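Local coordinates for putative decarboxylase involved in desferrioxamine biosynthesis (Erwinia amylovora, PDB 5O5C), which probably decarboxylates lysine with the help of pyridoxal 5'-phosphate, a step of desferrioxamine siderophore biosynthesis in the fire blight pathogen, at residues Asp183-Ala188 with Ala205-Phe210; Pro191-Leu194 with Leu200-Asp203. One frame throughout, in Å; residues are numbered along the deposited sequence.

Overall arrangement
Contact 1 joins helix 170-189 to the start of strand 207-212 in the large mixed sheet, and contact 2 lies within the connection between them. Contact 1 is the more deeply placed, two of its three touching residues being buried; its centre is about 26 Å from the chain centre. Contact 2, whose centre is about 33 Å from the chain centre, joins two loops flanking helix 195-198 and is partly buried. Neither has a hydrogen bond across it: contact 1 rests on two indoles edge-to-face, contact 2 on a proline over an imidazole. Their centres lie 10 Å apart and they share a border, where Pro-201 CG is 3.7 Å from both Trp-207 CZ2 and Cys-186 SG.

Contact 1: residues Asp183-Ala188 with Ala205-Phe210; sequences DSWCAA and AKWRVF
In the type I PLP-enzyme fold, helix 170-189 packs its last turns against the large mixed sheet, at the start of strand 207-212, and Trp-185 meets Trp-207 in an edge-to-face pair. The evidence is the ring geometry: the five-membered rings have centroids 4.8 Å apart and planes inclined at 62°, with the pyrrole edge of Trp-185 turned to one face of Trp-207. CD1 of Trp-185 leads, 3.8 Å from Trp-207 CE2 and displaced toward the rim of that indole. The two indole nitrogens also come close, Trp-185 NE1 lying 3.8 Å from Trp-207 NE1, but no hydrogen bond joins them. With CG trans to the backbone N (chi1 178°), the Trp-185 indole reaches from the helix toward the strand. Farther along the Trp-207 ring, at the benzo end, Cys-186 CB packs 3.8 Å from Trp-207 CH2, so successive helix residues meet different parts of one indole. On the strand side, Arg-208 turns back on the chain just before it, its NH1 alone donating to Ala-205 O at 3.0 Å and to Trp-207 O at 2.9 Å. Around the pair, Trp-185 stacks with His-189 and touches Ile-262 and Val-264; Trp-207 packs on Val-264, Pro-201 and Ile-195. Strand 207-212 itself runs between strands 262-269 and 233-236, parallel to both.

Contact 2: residues Pro191-Leu194 with Leu200-Asp203; sequences PGHL and LPHD
Pro-201 makes a CH-pi contact with His-193, its CB over one face of the imidazole, 3.9 Å from the ring centroid and 22° off the ring normal. That small angle, with Pro-201 CB 3.6 Å above the plane of the His-193 ring, establishes an approach over the face, and the offset is toward the rim. The nearer ring atoms confirm the shift, since CB of Pro-201 lies 3.7 Å from His-193 NE2 but 4.1 Å from His-193 CD2. A chi1 of 178° sets the imidazole beside the carbonyl carbon of His-193 and out toward the proline. These residues sit in the loops before and after the short helix 195-198, within the connection from helix 170-189 to strand 207-212; Leu-194 occupies the N-cap position of the short helix, and the His-193 to Pro-201 packing brings its two flanking loops together. Van der Waals contact with the backbone extends the patch: His-193 CE1 approaches the backbone N of Pro-201 to 3.8 Å, and His-193 CE1 lies 4.2 Å from Leu-200 C. No hydrogen bond spans the two segments. Packing against the surroundings involves several elements. His-193 and Pro-201 both rest on Cys-186 of helix 170-189, while His-193 also touches Arg-198. Leu-200 packs on Arg-182 and Ile-195, and on Leu-200 of the second subunit.

Contact 1: residues Asp183-Ala188 with Ala205-Phe210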
loop_
_atom_site.group_PDB
_atom_site.type_symbol
_atom_site.label_atom_id
_atom_site.label_comp_id
_atom_site.label_asym_id
_atom_site.label_seq_id
_atom_site.Cartn_x
_atom_site.Cartn_y
_atom_site.Cartn_z
ATOM N N ASP B 183 -18.941 8.996 7.125
ATOM C CA ASP B 183 -19.705 8.057 7.961
ATOM C C ASP B 183 -20.043 8.526 9.347
ATOM O O ASP B 183 -21.164 8.332 9.785
ATOM C CB ASP B 183 -19.090 6.667 8.034
ATOM C CG ASP B 183 -19.132 5.938 6.705
ATOM O OD1 ASP B 183 -19.445 6.544 5.677
ATOM O OD2 ASP B 183 -18.819 4.758 6.701
ATOM N N SER B 184 -19.131 9.184 10.043
ATOM C CA SER B 184 -19.497 9.736 11.383
ATOM C C SER B 184 -20.616 10.783 11.355
ATOM O O SER B 184 -21.434 10.875 12.306
ATOM C CB SER B 184 -18.318 10.363 12.050
ATOM O OG SER B 184 -18.016 11.570 11.360
ATOM N N TRP B 185 -20.639 11.594 10.298
ATOM C CA TRP B 185 -21.670 12.601 10.130
ATOM C C TRP B 185 -23.000 11.900 9.938
ATOM O O TRP B 185 -23.980 12.237 10.604
ATOM C CB TRP B 185 -21.414 13.512 8.930
ATOM C CG TRP B 185 -22.524 14.510 8.747
ATOM C CD1 TRP B 185 -23.701 14.318 8.087
ATOM C CD2 TRP B 185 -22.562 15.849 9.252
ATOM N NE1 TRP B 185 -24.465 15.453 8.133
ATOM C CE2 TRP B 185 -23.802 16.407 8.853
ATOM C CE3 TRP B 185 -21.675 16.631 10.002
ATOM C CZ2 TRP B 185 -24.177 17.713 9.181
ATOM C CZ3 TRP B 185 -22.042 17.930 10.331
ATOM C CH2 TRP B 185 -23.291 18.467 9.911
ATOM N N CYS B 186 -23.039 10.932 9.024
ATOM C CA CYS B 186 -24.257 10.157 8.825
ATOM C C CYS B 186 -24.798 9.500 10.105
ATOM O O CYS B 186 -26.017 9.440 10.269
ATOM C CB CYS B 186 -24.091 9.087 7.763
ATOM S SG CYS B 186 -25.692 8.361 7.339
ATOM N N ALA B 187 -23.925 9.013 10.989
ATOM C CA ALA B 187 -24.370 8.359 12.268
ATOM C C ALA B 187 -24.919 9.300 13.365
ATOM O O ALA B 187 -25.669 8.883 14.282
ATOM C CB ALA B 187 -23.240 7.526 12.842
ATOM N N ALA B 188 -24.517 10.557 13.313
ATOM C CA ALA B 188 -24.914 11.497 14.318
ATOM C C ALA B 188 -26.185 12.189 13.849
ATOM O O ALA B 188 -26.979 12.591 14.679
ATOM C CB ALA B 188 -23.769 12.474 14.625
ATOM N N ALA B 205 -26.131 14.010 -1.216
ATOM C CA ALA B 205 -25.748 14.906 -2.283
ATOM C C ALA B 205 -25.553 16.353 -1.791
ATOM O O ALA B 205 -24.943 17.146 -2.475
ATOM C CB ALA B 205 -26.733 14.838 -3.426
ATOM N N LYS B 206 -26.042 16.699 -0.599
ATOM C CA LYS B 206 -25.889 18.076 -0.118
ATOM C C LYS B 206 -24.593 18.300 0.647
ATOM O O LYS B 206 -24.187 19.442 0.804
ATOM C CB LYS B 206 -27.078 18.474 0.732
ATOM C CG LYS B 206 -28.431 18.356 0.042
ATOM C CD LYS B 206 -29.541 18.536 1.076
ATOM C CE LYS B 206 -30.859 18.991 0.482
ATOM N NZ LYS B 206 -31.876 19.137 1.576
ATOM N N TRP B 207 -23.928 17.220 1.093
ATOM C CA TRP B 207 -22.799 17.347 2.013
ATOM C C TRP B 207 -21.638 18.041 1.330
ATOM O O TRP B 207 -21.367 17.828 0.175
ATOM C CB TRP B 207 -22.369 15.976 2.584
ATOM C CG TRP B 207 -23.455 15.267 3.357
ATOM C CD1 TRP B 207 -24.601 15.818 3.826
ATOM C CD2 TRP B 207 -23.474 13.907 3.765
ATOM N NE1 TRP B 207 -25.365 14.883 4.444
ATOM C CE2 TRP B 207 -24.698 13.693 4.432
ATOM C CE3 TRP B 207 -22.589 12.832 3.619
ATOM C CZ2 TRP B 207 -25.059 12.461 4.950
ATOM C CZ3 TRP B 207 -22.938 11.615 4.134
ATOM C CH2 TRP B 207 -24.169 11.436 4.818
ATOM N N ARG B 208 -20.965 18.911 2.053
ATOM C CA ARG B 208 -19.861 19.654 1.485
ATOM C C ARG B 208 -18.652 19.586 2.374
ATOM O O ARG B 208 -18.766 19.706 3.574
ATOM C CB ARG B 208 -20.263 21.110 1.197
ATOM C CG ARG B 208 -21.243 21.237 0.024
ATOM C CD ARG B 208 -20.621 20.852 -1.323
ATOM N NE ARG B 208 -21.531 20.975 -2.467
ATOM C CZ ARG B 208 -22.403 20.045 -2.878
ATOM N NH1 ARG B 208 -22.555 18.882 -2.240
ATOM N NH2 ARG B 208 -23.153 20.287 -3.937
ATOM N N VAL B 209 -17.500 19.427 1.738
ATOM C CA VAL B 209 -16.175 19.466 2.387
ATOM C C VAL B 209 -15.406 20.685 1.916
ATOM O O VAL B 209 -15.430 21.024 0.753
ATOM C CB VAL B 209 -15.362 18.203 2.075
ATOM C CG1 VAL B 209 -13.922 18.301 2.565
ATOM C CG2 VAL B 209 -16.088 16.977 2.660
ATOM N N PHE B 210 -14.698 21.329 2.827
ATOM C CA PHE B 210 -13.968 22.547 2.499
ATOM C C PHE B 210 -12.480 22.257 2.549
ATOM O O PHE B 210 -11.981 21.682 3.520
ATOM C CB PHE B 210 -14.315 23.679 3.462
ATOM C CG PHE B 210 -15.764 23.987 3.515
ATOM C CD1 PHE B 210 -16.586 23.293 4.378
ATOM C CD2 PHE B 210 -16.322 24.956 2.697
ATOM C CE1 PHE B 210 -17.937 23.543 4.420
ATOM C CE2 PHE B 210 -17.679 25.226 2.749
ATOM C CZ PHE B 210 -18.490 24.519 3.620
#

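Contact 2: residues Pro191-Leu194 with Leu200-Asp203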
loop_
_atom_site.group_PDB
_atom_site.type_symbol
_atom_site.label_atom_id
_atom_site.label_comp_id
_atom_site.label_asym_id
_atom_site.label_seq_id
_atom_site.Cartn_x
_atom_site.Cartn_y
_atom_site.Cartn_z
ATOM N N PRO B 191 -30.178 8.807 12.843
ATOM C CA PRO B 191 -30.281 7.769 13.871
ATOM C C PRO B 191 -30.133 6.337 13.389
ATOM O O PRO B 191 -30.966 5.859 12.632
ATOM C CB PRO B 191 -31.705 8.008 14.447
ATOM C CG PRO B 191 -32.167 9.342 13.895
ATOM C CD PRO B 191 -30.939 9.981 13.312
ATOM N N GLY B 192 -29.055 5.673 13.811
ATOM C CA GLY B 192 -28.747 4.297 13.366
ATOM C C GLY B 192 -29.003 4.001 11.886
ATOM O O GLY B 192 -29.547 2.946 11.555
ATOM N N HIS B 193 -28.665 4.957 11.012
ATOM C CA HIS B 193 -28.572 4.741 9.556
ATOM C C HIS B 193 -27.077 4.716 9.258
ATOM O O HIS B 193 -26.474 5.785 9.067
ATOM C CB HIS B 193 -29.207 5.890 8.769
ATOM C CG HIS B 193 -29.099 5.736 7.281
ATOM N ND1 HIS B 193 -27.891 5.568 6.630
ATOM C CD2 HIS B 193 -30.050 5.726 6.315
ATOM C CE1 HIS B 193 -28.106 5.427 5.336
ATOM N NE2 HIS B 193 -29.408 5.524 5.118
ATOM N N LEU B 194 -26.487 3.517 9.220
ATOM C CA LEU B 194 -25.042 3.378 9.008
ATOM C C LEU B 194 -24.673 3.131 7.552
ATOM O O LEU B 194 -25.046 2.084 6.966
ATOM C CB LEU B 194 -24.467 2.255 9.863
ATOM C CG LEU B 194 -24.383 2.464 11.374
ATOM C CD1 LEU B 194 -23.729 1.244 12.008
ATOM C CD2 LEU B 194 -23.607 3.732 11.719
ATOM N N LEU B 200 -25.684 5.348 1.150
ATOM C CA LEU B 200 -25.771 6.765 1.410
ATOM C C LEU B 200 -27.201 7.190 1.605
ATOM O O LEU B 200 -28.072 6.786 0.820
ATOM C CB LEU B 200 -25.220 7.572 0.243
ATOM C CG LEU B 200 -23.760 7.719 -0.174
ATOM C CD1 LEU B 200 -23.772 8.595 -1.386
ATOM C CD2 LEU B 200 -22.841 8.295 0.904
ATOM N N PRO B 201 -27.453 8.035 2.635
ATOM C CA PRO B 201 -28.805 8.468 2.889
ATOM C C PRO B 201 -29.235 9.537 1.891
ATOM O O PRO B 201 -28.403 10.126 1.133
ATOM C CB PRO B 201 -28.712 9.053 4.298
ATOM C CG PRO B 201 -27.372 9.697 4.299
ATOM C CD PRO B 201 -26.505 8.737 3.512
ATOM N N HIS B 202 -30.535 9.800 1.911
ATOM C CA HIS B 202 -31.164 10.644 0.913
ATOM C C HIS B 202 -30.428 11.959 0.741
ATOM O O HIS B 202 -30.147 12.353 -0.395
ATOM C CB HIS B 202 -32.664 10.828 1.234
ATOM C CG HIS B 202 -33.527 9.682 0.761
ATOM N ND1 HIS B 202 -34.870 9.823 0.464
ATOM C CD2 HIS B 202 -33.225 8.387 0.501
ATOM C CE1 HIS B 202 -35.359 8.661 0.069
ATOM N NE2 HIS B 202 -34.380 7.775 0.078
ATOM N N ASP B 203 -30.056 12.605 1.853
ATOM C CA ASP B 203 -29.481 13.933 1.786
ATOM C C ASP B 203 -27.933 14.035 1.615
ATOM O O ASP B 203 -27.411 15.122 1.769
ATOM C CB ASP B 203 -29.973 14.790 2.979
ATOM C CG ASP B 203 -29.342 14.398 4.298
ATOM O OD1 ASP B 203 -28.976 13.208 4.463
ATOM O OD2 ASP B 203 -29.228 15.278 5.184
#